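Local coordinates for protein DotI (Legionella pneumophila, PDB 3WZ4) that is an inner-membrane component of a type IVB secretion system, seen here as its periplasmic domain, and is probably part of the membrane complex needed for secretion, at residues Phe22-Val27 with Asp59-Lys64; Lys64-Ser69 with Tyr100-Glu105; Val71-Pro76 with Gln93-Val98; Asn111-Leu116 with Phe134-Ala139. One frame throughout, in Å; residues are numbered along the deposited sequence.

Contact 1 (Phe22-Val27 with Asp59-Lys64); sequences FTYNFV and DAVKAK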
loop_
_atom_site.group_PDB
_atom_site.type_symbol
_atom_site.label_atom_id
_atom_site.label_comp_id
_atom_site.label_asym_id
_atom_site.label_seq_id
_atom_site.Cartn_x
_atom_site.Cartn_y
_atom_site.Cartn_z
ATOM N N PHE A 22 4.568 -1.838 -3.665
ATOM C CA PHE A 22 5.948 -2.296 -3.777
ATOM C C PHE A 22 6.192 -3.035 -5.087
ATOM O O PHE A 22 7.015 -3.950 -5.154
ATOM C CB PHE A 22 6.323 -3.175 -2.583
ATOM C CG PHE A 22 6.437 -2.415 -1.295
ATOM C CD1 PHE A 22 7.629 -1.807 -0.941
ATOM C CD2 PHE A 22 5.351 -2.296 -0.445
ATOM C CE1 PHE A 22 7.741 -1.100 0.241
ATOM C CE2 PHE A 22 5.457 -1.592 0.742
ATOM C CZ PHE A 22 6.653 -0.994 1.084
ATOM N N THR A 23 5.470 -2.633 -6.128
ATOM C CA THR A 23 5.622 -3.245 -7.442
ATOM C C THR A 23 5.850 -2.166 -8.496
ATOM O O THR A 23 4.904 -1.675 -9.108
ATOM C CB THR A 23 4.385 -4.096 -7.815
ATOM O OG1 THR A 23 4.136 -5.056 -6.782
ATOM C CG2 THR A 23 4.607 -4.828 -9.135
ATOM N N TYR A 24 7.112 -1.795 -8.693
ATOM C CA TYR A 24 7.476 -0.755 -9.649
ATOM C C TYR A 24 8.963 -0.841 -9.987
ATOM O O TYR A 24 9.675 -1.693 -9.456
ATOM C CB TYR A 24 7.143 0.628 -9.089
ATOM C CG TYR A 24 8.000 1.034 -7.909
ATOM C CD1 TYR A 24 7.675 0.638 -6.618
ATOM C CD2 TYR A 24 9.134 1.815 -8.086
ATOM C CE1 TYR A 24 8.459 1.008 -5.535
ATOM C CE2 TYR A 24 9.925 2.188 -7.009
ATOM C CZ TYR A 24 9.584 1.784 -5.740
ATOM O OH TYR A 24 10.368 2.156 -4.668
ATOM N N ASN A 25 9.430 0.037 -10.870
ATOM C CA ASN A 25 10.836 0.032 -11.271
ATOM C C ASN A 25 11.320 1.384 -11.786
ATOM O O ASN A 25 10.535 2.326 -11.911
ATOM C CB ASN A 25 11.102 -1.055 -12.316
ATOM C CG ASN A 25 10.255 -0.886 -13.562
ATOM O OD1 ASN A 25 10.456 0.046 -14.339
ATOM N ND2 ASN A 25 9.306 -1.796 -13.763
ATOM N N PHE A 26 12.614 1.467 -12.093
ATOM C CA PHE A 26 13.237 2.729 -12.492
ATOM C C PHE A 26 12.628 3.325 -13.761
ATOM O O PHE A 26 12.773 4.517 -14.027
ATOM C CB PHE A 26 14.765 2.582 -12.628
ATOM C CG PHE A 26 15.204 1.675 -13.748
ATOM C CD1 PHE A 26 15.165 0.298 -13.601
ATOM C CD2 PHE A 26 15.675 2.201 -14.940
ATOM C CE1 PHE A 26 15.573 -0.538 -14.627
ATOM C CE2 PHE A 26 16.088 1.369 -15.971
ATOM C CZ PHE A 26 16.036 -0.003 -15.813
ATOM N N VAL A 27 11.930 2.501 -14.533
ATOM C CA VAL A 27 11.319 2.973 -15.770
ATOM C C VAL A 27 9.868 3.419 -15.585
ATOM O O VAL A 27 9.501 4.523 -15.983
ATOM C CB VAL A 27 11.385 1.905 -16.877
ATOM C CG1 VAL A 27 10.772 2.439 -18.168
ATOM C CG2 VAL A 27 12.820 1.470 -17.105
ATOM N N ASP A 59 14.687 7.215 -4.979
ATOM C CA ASP A 59 15.972 7.752 -5.420
ATOM C C ASP A 59 16.973 6.643 -5.707
ATOM O O ASP A 59 17.732 6.719 -6.674
ATOM C CB ASP A 59 16.544 8.726 -4.385
ATOM C CG ASP A 59 15.833 10.066 -4.393
ATOM O OD1 ASP A 59 15.452 10.527 -5.490
ATOM O OD2 ASP A 59 15.648 10.655 -3.305
ATOM N N ALA A 60 16.968 5.613 -4.867
ATOM C CA ALA A 60 17.869 4.478 -5.037
ATOM C C ALA A 60 17.431 3.578 -6.190
ATOM O O ALA A 60 18.262 3.048 -6.931
ATOM C CB ALA A 60 17.963 3.678 -3.746
ATOM N N VAL A 61 16.122 3.403 -6.332
ATOM C CA VAL A 61 15.582 2.602 -7.420
ATOM C C VAL A 61 15.999 3.187 -8.764
ATOM O O VAL A 61 16.442 2.460 -9.653
ATOM C CB VAL A 61 14.047 2.506 -7.342
ATOM C CG1 VAL A 61 13.485 1.912 -8.620
ATOM C CG2 VAL A 61 13.634 1.675 -6.135
ATOM N N LYS A 62 15.864 4.502 -8.903
ATOM C CA LYS A 62 16.268 5.191 -10.124
ATOM C C LYS A 62 17.784 5.160 -10.308
ATOM O O LYS A 62 18.278 4.820 -11.383
ATOM C CB LYS A 62 15.758 6.637 -10.127
ATOM C CG LYS A 62 14.236 6.752 -10.133
ATOM C CD LYS A 62 13.756 8.189 -9.943
ATOM C CE LYS A 62 13.944 9.019 -11.204
ATOM N NZ LYS A 62 13.279 10.349 -11.088
ATOM N N ALA A 63 18.516 5.509 -9.255
ATOM C CA ALA A 63 19.974 5.559 -9.317
ATOM C C ALA A 63 20.583 4.205 -9.673
ATOM O O ALA A 63 21.448 4.113 -10.543
ATOM C CB ALA A 63 20.545 6.068 -8.001
ATOM N N LYS A 64 20.131 3.157 -8.991
ATOM C CA LYS A 64 20.654 1.815 -9.223
ATOM C C LYS A 64 19.825 1.059 -10.258
ATOM O O LYS A 64 20.093 -0.105 -10.555
ATOM C CB LYS A 64 20.714 1.032 -7.910
ATOM C CG LYS A 64 21.619 1.659 -6.860
ATOM C CD LYS A 64 21.594 0.867 -5.565
ATOM C CE LYS A 64 22.490 1.501 -4.518
ATOM N NZ LYS A 64 22.482 0.738 -3.243
#
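Val61 of helix 57-63 packs against Tyr24 and Phe26. Its CG2 goes to the phenol of Tyr24, 3.6 Å from Tyr24 OH. The ring is met obliquely. Tyr24 CG stands between its backbone N and carbonyl carbon (chi1 68°), which brings the phenol end up against Val61. CG1 of Val61 lies anti to its own backbone N (chi1 169°). It touches Tyr24 CE2 as well but comes closest to the main chain. It is 3.6 Å from Phe26 N and 3.9 Å from Asn25 C. Phe26 touches with CB rather than with its ring. That CB lies 3.4 Å from Val61 O and 3.9 Å from Lys62 CA, while the ring leads off from the helix.

The polar contacts run within the loop or to neighbours. Asn25 OD1 accepts from Val27 N at 2.9 Å, in the carbonyl plane and on a lone pair. This closes an Asx turn, and Asn28 N is a second donor to the same oxygen. Lys62 turns its amine to Tyr29 OH.

Backbone hydrogen bonds join Tyr24 to Val68 and Phe26 to Leu66, so strand 24-25 borders strand 67-84. The contact thus seats the C-terminal part of the short helix 57-63 on an edge strand of a curved antiparallel sheet, an alpha-plus-beta layout consistent with the NTF2-like clan of this domain.

Contact 2 (Lys64-Ser69 with Tyr100-Glu105); sequences KKLVVS and YQSASE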
loop_
_atom_site.group_PDB
_atom_site.type_symbol
_atom_site.label_atom_id
_atom_site.label_comp_id
_atom_site.label_asym_id
_atom_site.label_seq_id
_atom_site.Cartn_x
_atom_site.Cartn_y
_atom_site.Cartn_z
ATOM N N LYS A 64 20.131 3.157 -8.991
ATOM C CA LYS A 64 20.654 1.815 -9.223
ATOM C C LYS A 64 19.825 1.059 -10.258
ATOM O O LYS A 64 20.093 -0.105 -10.555
ATOM C CB LYS A 64 20.714 1.032 -7.910
ATOM C CG LYS A 64 21.619 1.659 -6.860
ATOM C CD LYS A 64 21.594 0.867 -5.565
ATOM C CE LYS A 64 22.490 1.501 -4.518
ATOM N NZ LYS A 64 22.482 0.738 -3.243
ATOM N N LYS A 65 18.818 1.734 -10.803
ATOM C CA LYS A 65 17.973 1.157 -11.842
ATOM C C LYS A 65 17.477 -0.237 -11.466
ATOM O O LYS A 65 17.823 -1.232 -12.107
ATOM C CB LYS A 65 18.713 1.135 -13.180
ATOM C CG LYS A 65 19.179 2.511 -13.620
ATOM C CD LYS A 65 19.664 2.516 -15.056
ATOM C CE LYS A 65 19.914 3.940 -15.531
ATOM N NZ LYS A 65 20.261 4.002 -16.977
ATOM N N LEU A 66 16.655 -0.292 -10.424
ATOM C CA LEU A 66 16.171 -1.559 -9.888
ATOM C C LEU A 66 14.730 -1.853 -10.283
ATOM O O LEU A 66 14.005 -0.981 -10.762
ATOM C CB LEU A 66 16.265 -1.550 -8.364
ATOM C CG LEU A 66 17.599 -1.113 -7.762
ATOM C CD1 LEU A 66 17.433 -0.858 -6.277
ATOM C CD2 LEU A 66 18.685 -2.146 -8.027
ATOM N N VAL A 67 14.327 -3.098 -10.068
ATOM C CA VAL A 67 12.937 -3.494 -10.199
ATOM C C VAL A 67 12.454 -3.924 -8.824
ATOM O O VAL A 67 13.059 -4.792 -8.192
ATOM C CB VAL A 67 12.769 -4.664 -11.184
ATOM C CG1 VAL A 67 11.341 -5.186 -11.148
ATOM C CG2 VAL A 67 13.155 -4.234 -12.594
ATOM N N VAL A 68 11.378 -3.308 -8.352
ATOM C CA VAL A 68 10.845 -3.635 -7.037
ATOM C C VAL A 68 9.646 -4.571 -7.133
ATOM O O VAL A 68 8.743 -4.361 -7.940
ATOM C CB VAL A 68 10.439 -2.369 -6.265
ATOM C CG1 VAL A 68 10.125 -2.715 -4.818
ATOM C CG2 VAL A 68 11.550 -1.337 -6.335
ATOM N N SER A 69 9.651 -5.610 -6.304
ATOM C CA SER A 69 8.539 -6.547 -6.232
ATOM C C SER A 69 8.307 -6.946 -4.784
ATOM O O SER A 69 9.114 -6.627 -3.910
ATOM C CB SER A 69 8.819 -7.788 -7.084
ATOM O OG SER A 69 9.923 -8.518 -6.575
ATOM N N TYR A 100 14.393 -5.728 -4.000
ATOM C CA TYR A 100 14.985 -4.733 -4.887
ATOM C C TYR A 100 16.129 -5.394 -5.647
ATOM O O TYR A 100 17.090 -5.857 -5.034
ATOM C CB TYR A 100 15.537 -3.561 -4.078
ATOM C CG TYR A 100 14.511 -2.811 -3.257
ATOM C CD1 TYR A 100 14.104 -3.284 -2.016
ATOM C CD2 TYR A 100 13.965 -1.617 -3.716
ATOM C CE1 TYR A 100 13.172 -2.597 -1.258
ATOM C CE2 TYR A 100 13.032 -0.922 -2.964
ATOM C CZ TYR A 100 12.639 -1.418 -1.736
ATOM O OH TYR A 100 11.714 -0.733 -0.983
ATOM N N GLN A 101 16.046 -5.446 -6.972
ATOM C CA GLN A 101 17.072 -6.169 -7.719
ATOM C C GLN A 101 17.395 -5.616 -9.100
ATOM O O GLN A 101 16.623 -4.859 -9.692
ATOM C CB GLN A 101 16.716 -7.654 -7.831
ATOM C CG GLN A 101 15.578 -7.951 -8.786
ATOM C CD GLN A 101 15.214 -9.422 -8.810
ATOM O OE1 GLN A 101 15.990 -10.257 -9.275
ATOM N NE2 GLN A 101 14.032 -9.748 -8.297
ATOM N N SER A 102 18.562 -6.019 -9.595
ATOM C CA SER A 102 19.030 -5.682 -10.933
ATOM C C SER A 102 20.061 -6.726 -11.336
ATOM O O SER A 102 20.220 -7.739 -10.659
ATOM C CB SER A 102 19.665 -4.294 -10.948
ATOM O OG SER A 102 20.844 -4.271 -10.164
ATOM N N ALA A 103 20.765 -6.478 -12.432
ATOM C CA ALA A 103 21.816 -7.388 -12.868
ATOM C C ALA A 103 22.928 -7.483 -11.823
ATOM O O ALA A 103 23.536 -8.538 -11.649
ATOM C CB ALA A 103 22.383 -6.946 -14.210
ATOM N N SER A 104 23.176 -6.382 -11.120
ATOM C CA SER A 104 24.291 -6.313 -10.182
ATOM C C SER A 104 23.869 -6.446 -8.717
ATOM O O SER A 104 24.680 -6.817 -7.868
ATOM C CB SER A 104 25.079 -5.014 -10.385
ATOM O OG SER A 104 24.346 -3.894 -9.921
ATOM N N GLU A 105 22.608 -6.151 -8.419
ATOM C CA GLU A 105 22.149 -6.152 -7.030
ATOM C C GLU A 105 20.945 -7.056 -6.761
ATOM O O GLU A 105 20.142 -7.332 -7.654
ATOM C CB GLU A 105 21.827 -4.729 -6.570
ATOM C CG GLU A 105 23.039 -3.824 -6.434
ATOM C CD GLU A 105 22.705 -2.517 -5.743
ATOM O OE1 GLU A 105 23.540 -1.590 -5.784
ATOM O OE2 GLU A 105 21.607 -2.422 -5.155
HETATM O O HOH W 1 22.095 -1.901 -9.892
HETATM O O HOH W 2 16.744 -3.703 -12.908
HETATM O O HOH W 3 12.283 -7.354 -7.480
#
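Ser102 OG is gripped by three groups. The backbone N atoms of Glu105 and Ser104 donate to it, at 3.1 Å from Glu105 N, giving an ST motif and an ST turn. A water lies 2.7 Å from Ser102 OG and donates to Lys64 O, so it ties the loop after strand 87-101 to Lys64. Leu66 CD2 rests against the same serine.

Val67 N donates to Gln101 O at 2.9 Å, nearly straight at 163° and in the carbonyl plane. The return bond from Gln101 N to Val67 O is longer, 3.3 Å. This is the open end of the antiparallel hairpin of strands 67-84 and 87-101. The helix before it ends in a Schellman motif with Lys65, of positive phi, as C-prime residue.

Val68 and Tyr100 form the non-hydrogen-bonded pair, their side chains side by side. Val68 CG1 lies over one face of the Tyr100 ring, 4.2 Å from its centroid.

At the outer end Lys64, extended beyond CG, crosses Glu105 at about a right angle. Lys64 CD is the nearest part, 3.1 Å from Glu105 OE1. The salt bridge from Lys64 NZ to Glu105 OE1 is long, at 3.6 Å.

Contact 3 (Val71-Pro76 with Gln93-Val98); sequences VATRAP and QMPILV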
loop_
_atom_site.group_PDB
_atom_site.type_symbol
_atom_site.label_atom_id
_atom_site.label_comp_id
_atom_site.label_asym_id
_atom_site.label_seq_id
_atom_site.Cartn_x
_atom_site.Cartn_y
_atom_site.Cartn_z
ATOM N N VAL A 71 5.918 -10.002 -2.088
ATOM C CA VAL A 71 4.954 -11.073 -1.886
ATOM C C VAL A 71 4.509 -11.070 -0.433
ATOM O O VAL A 71 5.278 -10.694 0.455
ATOM C CB VAL A 71 5.552 -12.454 -2.227
ATOM C CG1 VAL A 71 5.947 -12.521 -3.698
ATOM C CG2 VAL A 71 6.745 -12.752 -1.331
ATOM N N ALA A 72 3.268 -11.479 -0.193
ATOM C CA ALA A 72 2.747 -11.557 1.167
ATOM C C ALA A 72 3.423 -12.685 1.937
ATOM O O ALA A 72 3.488 -13.818 1.463
ATOM C CB ALA A 72 1.239 -11.753 1.149
ATOM N N THR A 73 3.932 -12.363 3.123
ATOM C CA THR A 73 4.603 -13.345 3.971
ATOM C C THR A 73 3.597 -14.156 4.779
ATOM O O THR A 73 3.749 -15.366 4.948
ATOM C CB THR A 73 5.604 -12.665 4.924
ATOM O OG1 THR A 73 6.837 -12.443 4.230
ATOM C CG2 THR A 73 5.868 -13.538 6.142
ATOM N N ARG A 74 2.570 -13.477 5.277
ATOM C CA ARG A 74 1.467 -14.130 5.968
ATOM C C ARG A 74 0.153 -13.463 5.579
ATOM O O ARG A 74 0.150 -12.404 4.951
ATOM C CB ARG A 74 1.675 -14.090 7.486
ATOM C CG ARG A 74 2.614 -15.175 7.991
ATOM C CD ARG A 74 3.382 -14.756 9.236
ATOM N NE ARG A 74 2.612 -14.896 10.471
ATOM C CZ ARG A 74 2.198 -16.058 10.969
ATOM N NH1 ARG A 74 2.455 -17.187 10.324
ATOM N NH2 ARG A 74 1.514 -16.093 12.106
ATOM N N ALA A 75 -0.959 -14.090 5.939
ATOM C CA ALA A 75 -2.269 -13.533 5.631
ATOM C C ALA A 75 -2.475 -12.206 6.356
ATOM O O ALA A 75 -1.993 -12.022 7.476
ATOM C CB ALA A 75 -3.367 -14.519 6.000
ATOM N N PRO A 76 -3.182 -11.271 5.707
ATOM C CA PRO A 76 -3.517 -9.993 6.339
ATOM C C PRO A 76 -4.537 -10.202 7.448
ATOM O O PRO A 76 -5.400 -11.072 7.327
ATOM C CB PRO A 76 -4.138 -9.191 5.192
ATOM C CG PRO A 76 -4.674 -10.221 4.262
ATOM C CD PRO A 76 -3.702 -11.363 4.331
ATOM N N GLN A 93 -3.305 -5.270 8.881
ATOM C CA GLN A 93 -1.865 -5.457 8.942
ATOM C C GLN A 93 -1.440 -6.701 8.171
ATOM O O GLN A 93 -2.104 -7.736 8.228
ATOM C CB GLN A 93 -1.413 -5.562 10.396
ATOM C CG GLN A 93 0.090 -5.641 10.570
ATOM C CD GLN A 93 0.508 -5.554 12.021
ATOM O OE1 GLN A 93 0.634 -4.462 12.576
ATOM N NE2 GLN A 93 0.714 -6.708 12.649
HETATM N N MSE A 94 -0.331 -6.590 7.445
HETATM C CA MSE A 94 0.189 -7.710 6.669
HETATM C C MSE A 94 1.699 -7.605 6.515
HETATM O O MSE A 94 2.217 -6.550 6.154
HETATM C CB MSE A 94 -0.472 -7.770 5.288
HETATM C CG MSE A 94 -0.246 -9.088 4.553
HETATM SE SE MSE A 94 -1.062 -9.149 2.778
HETATM C CE MSE A 94 0.134 -7.905 1.870
ATOM N N PRO A 95 2.413 -8.702 6.801
ATOM C CA PRO A 95 3.863 -8.761 6.598
ATOM C C PRO A 95 4.192 -9.116 5.150
ATOM O O PRO A 95 3.475 -9.900 4.531
ATOM C CB PRO A 95 4.287 -9.898 7.526
ATOM C CG PRO A 95 3.116 -10.823 7.513
ATOM C CD PRO A 95 1.886 -9.949 7.384
ATOM N N ILE A 96 5.265 -8.545 4.617
ATOM C CA ILE A 96 5.641 -8.795 3.232
ATOM C C ILE A 96 7.147 -8.965 3.079
ATOM O O ILE A 96 7.923 -8.537 3.934
ATOM C CB ILE A 96 5.184 -7.643 2.302
ATOM C CG1 ILE A 96 5.885 -6.338 2.684
ATOM C CG2 ILE A 96 3.677 -7.477 2.349
ATOM C CD1 ILE A 96 5.485 -5.153 1.824
ATOM N N LEU A 97 7.548 -9.596 1.981
ATOM C CA LEU A 97 8.956 -9.681 1.618
ATOM C C LEU A 97 9.205 -8.852 0.363
ATOM O O LEU A 97 8.759 -9.213 -0.723
ATOM C CB LEU A 97 9.371 -11.132 1.376
ATOM C CG LEU A 97 10.844 -11.326 1.007
ATOM C CD1 LEU A 97 11.742 -10.872 2.152
ATOM C CD2 LEU A 97 11.131 -12.776 0.625
ATOM N N VAL A 98 9.914 -7.739 0.516
ATOM C CA VAL A 98 10.178 -6.849 -0.606
ATOM C C VAL A 98 11.529 -7.170 -1.237
ATOM O O VAL A 98 12.503 -7.437 -0.533
ATOM C CB VAL A 98 10.148 -5.368 -0.174
ATOM C CG1 VAL A 98 10.339 -4.459 -1.372
ATOM C CG2 VAL A 98 8.836 -5.046 0.531
HETATM O O HOH W 4 7.842 -10.725 5.908
#
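Selenium of Met94, a selenomethionine, touches both Ala72 and Pro76. It is 3.8 Å from Ala72 CB and also 3.8 Å from Pro76 CD. Met94 and the Pro76 ring run side by side and point the same way. With CG anti to the backbone N (chi1 -166°), Met94 passes alongside the proline. Its CG also sits 3.4 Å from Arg74 O. Next to it, Pro95 presents the CG corner of its ring to Arg74, 3.6 Å from Arg74 CB. The guanidinium end of Arg74 leads away. Thr73 packs CB over the carbonyl of Pro95, and Val71 CG2 lies by Leu97 CB.

Behind these side chains, the backbone sets the register. Val71 and Leu97 form an antiparallel hydrogen-bonded pair. Leu97 N donates to Val71 O at 2.9 Å and 169°, while the return bond from Val71 N is longer. Thr73 N then donates to Pro95 O, also at 2.9 Å, but from above the carbonyl plane. Regular pairing is interrupted near here. Residues 73-76 leave strand geometry, and Pro76 CA makes a CA-H...O contact with Gln93 O, 3.3 Å away. Backbone bonding resumes between Gln93 and Ile77. A water lies 2.6 Å from Thr73 OG1 and makes a weak bond to Ile96 O.

Farther out, helix 7-21 packs on the Met94 and Pro76 side. Met94 meets Asn15, Ala18 and Ile19 of that helix, and Pro76 meets Leu11. Strand 87-101 is bonded through Met94 and Ile96 to strand 106-119 on its other side.

Contact 4 (Asn111-Leu116 with Phe134-Ala139); sequences NVVTML and FVVGPA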
loop_
_atom_site.group_PDB
_atom_site.type_symbol
_atom_site.label_atom_id
_atom_site.label_comp_id
_atom_site.label_asym_id
_atom_site.label_seq_id
_atom_site.Cartn_x
_atom_site.Cartn_y
_atom_site.Cartn_z
ATOM N N ASN A 111 9.094 -6.572 5.705
ATOM C CA ASN A 111 8.371 -5.423 6.232
ATOM C C ASN A 111 6.980 -5.797 6.719
ATOM O O ASN A 111 6.417 -6.813 6.313
ATOM C CB ASN A 111 8.268 -4.317 5.175
ATOM C CG ASN A 111 9.609 -3.684 4.859
ATOM O OD1 ASN A 111 10.418 -3.437 5.752
ATOM N ND2 ASN A 111 9.851 -3.417 3.579
ATOM N N VAL A 112 6.435 -4.969 7.601
ATOM C CA VAL A 112 5.044 -5.093 8.000
ATOM C C VAL A 112 4.293 -3.843 7.563
ATOM O O VAL A 112 4.677 -2.727 7.907
ATOM C CB VAL A 112 4.900 -5.261 9.518
ATOM C CG1 VAL A 112 3.461 -5.600 9.874
ATOM C CG2 VAL A 112 5.836 -6.345 10.010
ATOM N N VAL A 113 3.236 -4.035 6.784
ATOM C CA VAL A 113 2.413 -2.921 6.336
ATOM C C VAL A 113 1.174 -2.806 7.218
ATOM O O VAL A 113 0.481 -3.792 7.469
ATOM C CB VAL A 113 1.979 -3.088 4.867
ATOM C CG1 VAL A 113 1.104 -1.925 4.437
ATOM C CG2 VAL A 113 3.197 -3.210 3.960
ATOM N N THR A 114 0.906 -1.600 7.702
ATOM C CA THR A 114 -0.296 -1.360 8.483
ATOM C C THR A 114 -1.123 -0.272 7.814
ATOM O O THR A 114 -0.632 0.827 7.555
ATOM C CB THR A 114 0.033 -0.970 9.933
ATOM O OG1 THR A 114 1.016 -1.873 10.456
ATOM C CG2 THR A 114 -1.215 -1.034 10.799
HETATM N N MSE A 115 -2.379 -0.592 7.526
HETATM C CA MSE A 115 -3.250 0.315 6.793
HETATM C C MSE A 115 -4.517 0.636 7.575
HETATM O O MSE A 115 -5.122 -0.241 8.196
HETATM C CB MSE A 115 -3.631 -0.295 5.440
HETATM C CG MSE A 115 -2.469 -0.485 4.474
HETATM SE SE MSE A 115 -2.906 -1.703 3.000
HETATM C CE MSE A 115 -2.691 -3.402 3.937
ATOM N N LEU A 116 -4.912 1.902 7.548
ATOM C CA LEU A 116 -6.237 2.282 8.008
ATOM C C LEU A 116 -7.127 2.420 6.781
ATOM O O LEU A 116 -6.865 3.239 5.903
ATOM C CB LEU A 116 -6.198 3.590 8.805
ATOM C CG LEU A 116 -7.557 4.125 9.267
ATOM C CD1 LEU A 116 -8.237 3.141 10.207
ATOM C CD2 LEU A 116 -7.413 5.490 9.929
ATOM N N PHE A 134 -1.092 4.702 5.473
ATOM C CA PHE A 134 -0.252 3.626 4.979
ATOM C C PHE A 134 1.070 3.668 5.742
ATOM O O PHE A 134 1.875 4.578 5.552
ATOM C CB PHE A 134 -0.009 3.813 3.482
ATOM C CG PHE A 134 0.531 2.593 2.791
ATOM C CD1 PHE A 134 1.891 2.325 2.787
ATOM C CD2 PHE A 134 -0.321 1.721 2.130
ATOM C CE1 PHE A 134 2.390 1.209 2.142
ATOM C CE2 PHE A 134 0.174 0.602 1.484
ATOM C CZ PHE A 134 1.529 0.347 1.489
ATOM N N VAL A 135 1.285 2.693 6.615
ATOM C CA VAL A 135 2.489 2.677 7.437
ATOM C C VAL A 135 3.331 1.430 7.193
ATOM O O VAL A 135 2.823 0.308 7.219
ATOM C CB VAL A 135 2.155 2.796 8.930
ATOM C CG1 VAL A 135 3.412 2.647 9.769
ATOM C CG2 VAL A 135 1.470 4.130 9.214
ATOM N N VAL A 136 4.621 1.638 6.951
ATOM C CA VAL A 136 5.547 0.539 6.721
ATOM C C VAL A 136 6.575 0.471 7.843
ATOM O O VAL A 136 7.066 1.499 8.309
ATOM C CB VAL A 136 6.283 0.694 5.373
ATOM C CG1 VAL A 136 7.281 -0.442 5.179
ATOM C CG2 VAL A 136 5.287 0.740 4.222
ATOM N N GLY A 137 6.892 -0.743 8.277
ATOM C CA GLY A 137 7.894 -0.950 9.305
ATOM C C GLY A 137 8.557 -2.300 9.135
ATOM O O GLY A 137 8.107 -3.114 8.328
ATOM N N PRO A 138 9.639 -2.545 9.886
ATOM C CA PRO A 138 10.349 -3.825 9.821
ATOM C C PRO A 138 9.680 -4.902 10.665
ATOM O O PRO A 138 8.730 -4.605 11.399
ATOM C CB PRO A 138 11.711 -3.483 10.422
ATOM C CG PRO A 138 11.397 -2.421 11.419
ATOM C CD PRO A 138 10.322 -1.585 10.773
ATOM N N ALA A 139 10.176 -6.133 10.547
ATOM C CA ALA A 139 9.715 -7.255 11.361
ATOM C C ALA A 139 8.264 -7.106 11.801
ATOM O O ALA A 139 7.797 -7.810 12.691
ATOM C CB ALA A 139 10.625 -7.450 12.569
HETATM O O HOH W 5 3.357 -1.302 9.843
#
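Val113 and Met115 close on the ring of Phe134, and this is the tight side of the contact. Val113 CG1 stands over one ring face, 4.1 Å from the centroid and 24° off the normal, offset toward the rim. Phe134 CG lies anti to its backbone N (chi1 -165°), which turns the ring across toward the neighbouring strand. Met115, a selenomethionine, runs alongside. Its CG is 3.9 Å from Phe134 CD2, and its selenium makes an oblique Met-aromatic contact. Phe48 adds an edge-to-face ring, and Ala21 of helix 7-21 also touches Phe134. On this face, which opens out at exposed Val136, Asn111 meets that valine obliquely, its CB 4.0 Å from Val136 CG1.

The two segments belong to the antiparallel hairpin of strands 106-119 and 129-138, the latter an outermost strand of the sheet. Four backbone bonds hold them. Thr114 N to Val135 O is 2.7 Å and 172°, in the carbonyl plane. Val112 N to Gly137 O is 2.6 Å.

The reverse side, with Val112, Thr114 and Val135, is looser and wetter. A water donates to Val112 O and to Val135 O, and lies 2.5 Å from Thr114 OG1. Val135 is exposed there.

All four contacts belong to one antiparallel sheet and its helices. Contacts 1 and 3 lie at the surface; contacts 2 and 4 are partly buried. In contact 1 a helix meets an edge strand mainly by van der Waals contact. Contacts 2 and 3 hold the same two strands, 67-84 and 87-101, about 20 Å apart between centres. Contact 2 adds water bridges and a long ion pair; contact 3 adds prolines and a selenomethionine to its backbone bonds. Contact 4 lies nearest the chain centre and has the most cross-strand backbone bonds. Backbone bonds join contacts 3 and 4 directly. Phe22, from segment 22-27, packs on Ile96 and Val98 of contact 3 and Val136 of contact 4.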